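Local coordinates for protein glycine cleavage system transcriptional repressor, putative (Vibrio cholerae, PDB 1U8S) that probably helps repress the genes of the glycine cleavage system, using a pair of ACT domains in each subunit of a dimer, at residues Q5-T10 and R61-L66; A30-I35 and M50-S55; E108-F113 and D163-A168. One frame throughout, in Å; residues are numbered along the deposited sequence.

In the fold
Contacts 1 and 2 share one ACT domain, about 8 Å apart between centres, with contact 2 nested inside the loop that contact 1 closes; strands 5-14 and 45-54 are neighbours in one sheet. Contact 3 lies in the second ACT domain, about 38 Å from either centre. All three are largely buried, but contact 3 reaches the surface, with exposed Lys-109 at its margin and Leu-165 partly exposed. Backbone hydrogen bonds hold strand against strand in contact 2, whereas helix on strand in contact 1 rests on aliphatic groups and the chain of Glu-63, and helix on helix in contact 3 on a leucine methyl and a cysteine sulfur against two phenylalanine rings. Each also meets the second subunit.

Contact 1 (Q5-T10 and R61-L66)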
# COMPACT_ATOMS: atom_id res chain seq x y z
N GLN B 5 13.84 -15.65 8.46
CA GLN B 5 13.73 -14.29 9.00
C GLN B 5 12.94 -13.33 8.09
O GLN B 5 13.06 -13.36 6.86
CB GLN B 5 15.14 -13.73 9.25
CG GLN B 5 15.16 -12.28 9.69
CD GLN B 5 14.55 -12.07 11.06
OE1 GLN B 5 14.26 -10.94 11.46
NE2 GLN B 5 14.37 -13.16 11.81
N HIS B 6 12.13 -12.47 8.71
CA HIS B 6 11.31 -11.52 7.98
C HIS B 6 11.85 -10.11 8.06
O HIS B 6 12.39 -9.69 9.08
CB HIS B 6 9.88 -11.52 8.52
CG HIS B 6 9.17 -12.83 8.35
ND1 HIS B 6 9.63 -14.00 8.90
CD2 HIS B 6 8.01 -13.14 7.73
CE1 HIS B 6 8.79 -14.98 8.63
NE2 HIS B 6 7.79 -14.48 7.91
N LEU B 7 11.67 -9.36 6.97
CA LEU B 7 12.13 -7.98 6.89
C LEU B 7 11.05 -7.12 6.24
O LEU B 7 10.29 -7.60 5.39
CB LEU B 7 13.42 -7.91 6.05
CG LEU B 7 14.06 -6.54 5.84
CD1 LEU B 7 14.64 -6.04 7.15
CD2 LEU B 7 15.17 -6.64 4.81
N VAL B 8 10.98 -5.86 6.65
CA VAL B 8 10.01 -4.94 6.10
C VAL B 8 10.75 -3.87 5.31
O VAL B 8 11.70 -3.27 5.81
CB VAL B 8 9.18 -4.25 7.20
CG1 VAL B 8 8.47 -3.05 6.62
CG2 VAL B 8 8.17 -5.23 7.77
N ILE B 9 10.32 -3.64 4.08
CA ILE B 9 10.98 -2.66 3.24
C ILE B 9 10.07 -1.50 2.82
O ILE B 9 8.90 -1.68 2.50
CB ILE B 9 11.54 -3.31 1.96
CG1 ILE B 9 12.61 -4.34 2.33
CG2 ILE B 9 12.15 -2.25 1.05
CD1 ILE B 9 13.11 -5.15 1.13
N THR B 10 10.65 -0.30 2.84
CA THR B 10 9.96 0.90 2.45
C THR B 10 10.84 1.59 1.41
O THR B 10 12.05 1.70 1.60
CB THR B 10 9.75 1.84 3.65
OG1 THR B 10 8.42 1.66 4.17
CG2 THR B 10 9.94 3.29 3.24
N ARG B 61 21.91 -10.14 2.94
CA ARG B 61 22.26 -9.86 1.56
C ARG B 61 21.36 -8.76 1.03
O ARG B 61 21.80 -7.89 0.28
CB ARG B 61 22.08 -11.10 0.68
CG ARG B 61 22.22 -10.81 -0.81
CD ARG B 61 23.66 -10.52 -1.21
NE ARG B 61 23.78 -10.12 -2.61
CZ ARG B 61 24.91 -10.15 -3.31
NH1 ARG B 61 26.03 -10.58 -2.73
NH2 ARG B 61 24.93 -9.76 -4.58
N VAL B 62 20.09 -8.80 1.43
CA VAL B 62 19.11 -7.80 1.00
C VAL B 62 19.32 -6.50 1.77
O VAL B 62 19.19 -5.41 1.22
CB VAL B 62 17.66 -8.29 1.24
CG1 VAL B 62 16.67 -7.23 0.81
CG2 VAL B 62 17.42 -9.57 0.48
N GLU B 63 19.66 -6.62 3.06
CA GLU B 63 19.88 -5.44 3.89
C GLU B 63 21.11 -4.67 3.43
O GLU B 63 21.22 -3.46 3.66
CB GLU B 63 20.05 -5.85 5.36
CG GLU B 63 18.85 -6.57 5.95
CD GLU B 63 19.07 -6.98 7.39
OE1 GLU B 63 20.07 -7.69 7.67
OE2 GLU B 63 18.25 -6.60 8.26
N THR B 64 22.04 -5.36 2.77
CA THR B 64 23.23 -4.69 2.30
C THR B 64 23.06 -4.10 0.91
O THR B 64 23.23 -2.90 0.71
CB THR B 64 24.45 -5.62 2.26
OG1 THR B 64 24.67 -6.17 3.57
CG2 THR B 64 25.68 -4.85 1.83
N THR B 65 22.71 -4.95 -0.05
CA THR B 65 22.55 -4.52 -1.44
C THR B 65 21.46 -3.48 -1.75
O THR B 65 21.64 -2.64 -2.63
CB THR B 65 22.33 -5.73 -2.36
OG1 THR B 65 21.14 -6.43 -1.96
CG2 THR B 65 23.51 -6.67 -2.27
N LEU B 66 20.34 -3.53 -1.03
CA LEU B 66 19.23 -2.61 -1.25
C LEU B 66 19.59 -1.13 -1.19
O LEU B 66 19.21 -0.35 -2.06
CB LEU B 66 18.09 -2.90 -0.26
CG LEU B 66 16.72 -2.26 -0.53
CD1 LEU B 66 16.14 -2.84 -1.81
CD2 LEU B 66 15.77 -2.53 0.63
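Ile-9 and Leu-66 point at each other tip to tip: CG2 of Ile-9 lies 3.7 Å from CD2 of Leu-66, and the same leucine methyl is 3.8 Å from Ile-9 CD1. With chi1 at -62°, Ile-9 sets CG1 opposite its own carbonyl carbon and CG2 opposite its nitrogen, which brings both branches to that one methyl. Val-62 comes in across the isoleucine rather than end on, its CG1 4.1 Å from Ile-9 CD1, and it also reaches CD2 of Leu-7 at 4.3 Å. These residues join strand 5-14, one of the two inner strands of a ferredoxin-like ACT domain, to helix 56-71, the helix of the beta-alpha-beta crossover from strand 45-54 to strand 76-82. The short axes of 5-10 and 61-66 run 22° apart, 10.7 Å at closest approach, so strand and helix advance in nearly the same direction. Towards the start of the strand the partner is part polar. Glu-63 extends beyond CG (chi2 179°) and lays its chain slantwise over Leu-7: CG is 3.9 Å from Leu-7 CD2, and OE2 is 3.8 Å from Leu-7 CD1. The other carboxylate oxygen, Glu-63 OE1, forms a salt bridge with Arg-81. Ile-52 of strand 45-54 touches Leu-7, Ile-9 and Val-62, and Met-79 meets Leu-66 from the other neighbouring strand.

Contact 2 (A30-I35 and M50-S55)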
# COMPACT_ATOMS: atom_id res chain seq x y z
N ALA B 30 18.00 -12.55 -4.27
CA ALA B 30 18.77 -12.60 -3.03
C ALA B 30 18.41 -13.87 -2.26
O ALA B 30 19.04 -14.19 -1.25
CB ALA B 30 18.48 -11.38 -2.18
N GLY B 31 17.39 -14.58 -2.75
CA GLY B 31 16.96 -15.81 -2.11
C GLY B 31 15.74 -15.64 -1.23
O GLY B 31 15.21 -16.62 -0.69
N CYS B 32 15.27 -14.41 -1.09
CA CYS B 32 14.11 -14.14 -0.26
C CYS B 32 12.78 -14.31 -0.97
O CYS B 32 12.71 -14.32 -2.20
CB CYS B 32 14.21 -12.73 0.32
SG CYS B 32 15.73 -12.44 1.23
N ASN B 33 11.73 -14.44 -0.18
CA ASN B 33 10.39 -14.59 -0.70
C ASN B 33 9.67 -13.28 -0.43
O ASN B 33 9.99 -12.59 0.54
CB ASN B 33 9.65 -15.70 0.03
CG ASN B 33 10.21 -17.06 -0.28
OD1 ASN B 33 9.98 -17.60 -1.36
ND2 ASN B 33 10.98 -17.61 0.66
N ILE B 34 8.73 -12.94 -1.30
CA ILE B 34 7.96 -11.73 -1.10
C ILE B 34 6.61 -12.19 -0.56
O ILE B 34 5.79 -12.76 -1.30
CB ILE B 34 7.76 -10.96 -2.41
CG1 ILE B 34 9.12 -10.57 -2.97
CG2 ILE B 34 6.93 -9.71 -2.15
CD1 ILE B 34 9.06 -9.95 -4.34
N ILE B 35 6.40 -11.98 0.74
CA ILE B 35 5.16 -12.37 1.40
C ILE B 35 3.99 -11.54 0.91
O ILE B 35 2.91 -12.08 0.59
CB ILE B 35 5.27 -12.17 2.93
CG1 ILE B 35 6.44 -13.00 3.49
CG2 ILE B 35 3.95 -12.54 3.59
CD1 ILE B 35 6.28 -14.50 3.31
N MET B 50 6.83 -3.35 1.56
CA MET B 50 7.08 -4.75 1.26
C MET B 50 7.57 -5.54 2.46
O MET B 50 8.26 -5.01 3.34
CB MET B 50 8.08 -4.87 0.11
CG MET B 50 8.26 -6.28 -0.41
SD MET B 50 9.47 -6.37 -1.77
CE MET B 50 8.41 -6.04 -3.21
N LEU B 51 7.20 -6.82 2.49
CA LEU B 51 7.57 -7.74 3.56
C LEU B 51 8.18 -8.98 2.93
O LEU B 51 7.52 -9.70 2.18
CB LEU B 51 6.33 -8.14 4.37
CG LEU B 51 6.57 -9.30 5.33
CD1 LEU B 51 7.62 -8.88 6.33
CD2 LEU B 51 5.27 -9.71 6.01
N ILE B 52 9.44 -9.24 3.23
CA ILE B 52 10.11 -10.39 2.66
C ILE B 52 10.60 -11.29 3.77
O ILE B 52 10.65 -10.89 4.93
CB ILE B 52 11.32 -9.96 1.78
CG1 ILE B 52 12.38 -9.27 2.64
CG2 ILE B 52 10.87 -9.00 0.67
CD1 ILE B 52 13.62 -8.86 1.87
N SER B 53 10.96 -12.52 3.41
CA SER B 53 11.47 -13.48 4.37
C SER B 53 12.60 -14.24 3.69
O SER B 53 12.63 -14.35 2.47
CB SER B 53 10.37 -14.44 4.79
OG SER B 53 9.97 -15.25 3.70
N GLY B 54 13.53 -14.76 4.48
CA GLY B 54 14.63 -15.51 3.93
C GLY B 54 15.52 -15.98 5.06
O GLY B 54 15.19 -15.80 6.23
N SER B 55 16.65 -16.58 4.72
CA SER B 55 17.57 -17.05 5.75
C SER B 55 18.21 -15.80 6.34
O SER B 55 18.10 -14.71 5.77
CB SER B 55 18.65 -17.93 5.13
OG SER B 55 19.52 -17.13 4.35
O HOH W 1 16.22 -17.71 2.11
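The flat carboxamide of Asn-33 stands beside Ser-53, with ND2 4.0 Å from Ser-53 OG, while its OD1 accepts a hydrogen bond from the backbone N of Thr-128 of the second subunit. Backbone N-H and C=O groups of the two segments face each other, as in an antiparallel beta hairpin, here strands 33-42 and 45-54 of the ACT fold. Asn-33 and Ser-53 form a hydrogen-bonded pair: Asn-33 N to Ser-53 O is 2.8 Å, with the donor in the carbonyl plane and the bond fairly straight (163° at the hydrogen), and Ser-53 N returns to Asn-33 O at 3.0 Å. A third bond, Ile-35 N to Leu-51 O, measures 2.9 Å but is more bent, at 139°.

The two sheet faces differ in character. On the face of Asn-33 and Ser-53, the serine hydroxyl is near Ile-35 CD1, and Leu-51 CD2 packs 3.9 Å from Ile-35 CB. On the opposite face, Ile-34 and Ile-52 make a non-hydrogen-bonded pair and turn toward the helices: Val-24 and Val-27 touch Ile-34, and Val-62 touches Ile-52. Met-50 joins this layer; the bend at chi3 (-87°) brings CE to 4.1 Å from both CG2 and CD1 of Ile-34. Ile-34 also makes backbone hydrogen bonds to the second subunit, so the outer strand is flanked on both sides.

Where 30-35 begins and 50-55 ends, Gly-31 closes helix 19-28 in a Schellman motif, and Ser-55 is the N-cap of helix 56-71. One water spans these two helix ends, accepting from Ser-55 N at 2.9 Å and donating to Gly-31 O.

Contact 3 (E108-F113 and D163-A168); sequences EKFTQF and DALCTA
In the helix whose Leu-165 and Cys-166 meet Phe-110 and Phe-113, the carbonyl oxygen of Asp-163 is gripped twice by one residue. Thr-167 N donates to Asp-163 O at 2.8 Å as the regular helical bond, and Thr-167 OG1 adds a second at 3.1 Å from the opposite face of the carbonyl, 37° out of its plane. Both bonds stay within the one helix; across to 108-113 the contact is apolar.

Its centre is one methyl. Leu-165 holds CG opposite the backbone N (chi1 -178°), which projects CD2 at the other helix, where it meets two phenylalanines one helical turn apart. It lies 3.7 Å from Phe-110 CE1 and 3.6 Å from both CB and CD1 of Phe-113. Both rings receive it obliquely. The Phe-113 and Leu-165 side chains slide past each other in opposite directions, whereas Phe-110 comes to the leucine at a slant. Cys-166 adds a sulfur-aromatic contact: SG is 4.1 Å from Phe-110 CE1 and 5.2 Å from the centroid of that ring, again obliquely placed. With no polar bond between them, the segments meet through van der Waals and sulfur-aromatic contacts.

The short axes run nearly antiparallel, at 157°, and come no closer than 11.5 Å, so side chains span the gap. This is the pair of helices covering the sheet of the second ACT domain: Phe-110 reaches down onto Ile-143 and Ile-145 of strand 141-149, Thr-111 touches Met-121 and Leu-124 of strand 120-128, and Leu-158 and Phe-162 of helix 155-168 extend the packing round Phe-113.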
# COMPACT_ATOMS: atom_id res chain seq x y z
N GLU B 108 -9.71 10.98 12.73
CA GLU B 108 -9.24 10.03 13.75
C GLU B 108 -10.38 9.36 14.52
O GLU B 108 -10.17 8.35 15.20
CB GLU B 108 -8.28 10.73 14.72
CG GLU B 108 -8.79 12.06 15.23
CD GLU B 108 -8.06 13.24 14.61
OE1 GLU B 108 -8.04 13.34 13.36
OE2 GLU B 108 -7.52 14.07 15.38
N LYS B 109 -11.58 9.91 14.40
CA LYS B 109 -12.77 9.34 15.04
C LYS B 109 -13.10 8.07 14.26
O LYS B 109 -13.44 7.03 14.83
CB LYS B 109 -13.94 10.31 14.95
CG LYS B 109 -13.83 11.51 15.87
CD LYS B 109 -14.65 11.31 17.13
CE LYS B 109 -14.23 12.27 18.22
NZ LYS B 109 -13.97 13.61 17.64
N PHE B 110 -12.96 8.16 12.94
CA PHE B 110 -13.25 7.03 12.07
C PHE B 110 -12.18 5.97 12.04
O PHE B 110 -12.49 4.80 11.88
CB PHE B 110 -13.60 7.55 10.68
CG PHE B 110 -14.99 8.12 10.61
CD1 PHE B 110 -16.10 7.28 10.63
CD2 PHE B 110 -15.20 9.50 10.65
CE1 PHE B 110 -17.39 7.79 10.69
CE2 PHE B 110 -16.49 10.02 10.72
CZ PHE B 110 -17.59 9.16 10.74
N THR B 111 -10.92 6.35 12.23
CA THR B 111 -9.87 5.35 12.27
C THR B 111 -10.04 4.63 13.59
O THR B 111 -9.90 3.42 13.68
CB THR B 111 -8.44 5.98 12.17
OG1 THR B 111 -8.20 6.86 13.27
CG2 THR B 111 -8.28 6.74 10.86
N GLN B 112 -10.38 5.39 14.64
CA GLN B 112 -10.59 4.79 15.95
C GLN B 112 -11.74 3.78 15.88
O GLN B 112 -11.72 2.73 16.53
CB GLN B 112 -10.91 5.88 16.98
CG GLN B 112 -11.00 5.42 18.43
CD GLN B 112 -9.68 4.88 19.01
OE1 GLN B 112 -9.40 5.06 20.20
NE2 GLN B 112 -8.88 4.21 18.17
N PHE B 113 -12.75 4.09 15.07
CA PHE B 113 -13.90 3.21 14.90
C PHE B 113 -13.44 1.82 14.47
O PHE B 113 -13.98 0.81 14.92
CB PHE B 113 -14.84 3.78 13.83
CG PHE B 113 -15.98 2.86 13.46
CD1 PHE B 113 -17.07 2.72 14.31
CD2 PHE B 113 -15.96 2.16 12.26
CE1 PHE B 113 -18.13 1.89 13.97
CE2 PHE B 113 -17.01 1.32 11.91
CZ PHE B 113 -18.10 1.18 12.77
N ASP B 163 -23.32 3.56 11.24
CA ASP B 163 -24.41 4.52 11.08
C ASP B 163 -24.64 5.29 12.37
O ASP B 163 -24.90 6.50 12.34
CB ASP B 163 -25.71 3.82 10.67
CG ASP B 163 -25.68 3.31 9.24
OD1 ASP B 163 -24.95 3.90 8.42
OD2 ASP B 163 -26.41 2.33 8.94
N ALA B 164 -24.55 4.59 13.50
CA ALA B 164 -24.71 5.21 14.82
C ALA B 164 -23.62 6.27 15.01
O ALA B 164 -23.91 7.39 15.44
CB ALA B 164 -24.60 4.16 15.91
N LEU B 165 -22.38 5.91 14.71
CA LEU B 165 -21.28 6.85 14.86
C LEU B 165 -21.61 8.09 14.01
O LEU B 165 -21.58 9.23 14.51
CB LEU B 165 -19.98 6.22 14.39
CG LEU B 165 -18.71 7.07 14.52
CD1 LEU B 165 -18.55 7.56 15.96
CD2 LEU B 165 -17.50 6.24 14.10
N CYS B 166 -21.94 7.86 12.74
CA CYS B 166 -22.30 8.94 11.83
C CYS B 166 -23.46 9.78 12.39
O CYS B 166 -23.47 10.99 12.23
CB CYS B 166 -22.68 8.40 10.45
SG CYS B 166 -21.27 7.84 9.42
N THR B 167 -24.42 9.16 13.05
CA THR B 167 -25.50 9.94 13.63
C THR B 167 -24.94 10.76 14.78
O THR B 167 -25.19 11.96 14.88
CB THR B 167 -26.65 9.06 14.20
OG1 THR B 167 -27.29 8.38 13.13
CG2 THR B 167 -27.68 9.92 14.92
N ALA B 168 -24.18 10.09 15.63
CA ALA B 168 -23.54 10.74 16.78
C ALA B 168 -22.69 11.95 16.42
O ALA B 168 -22.70 12.96 17.12
CB ALA B 168 -22.69 9.73 17.53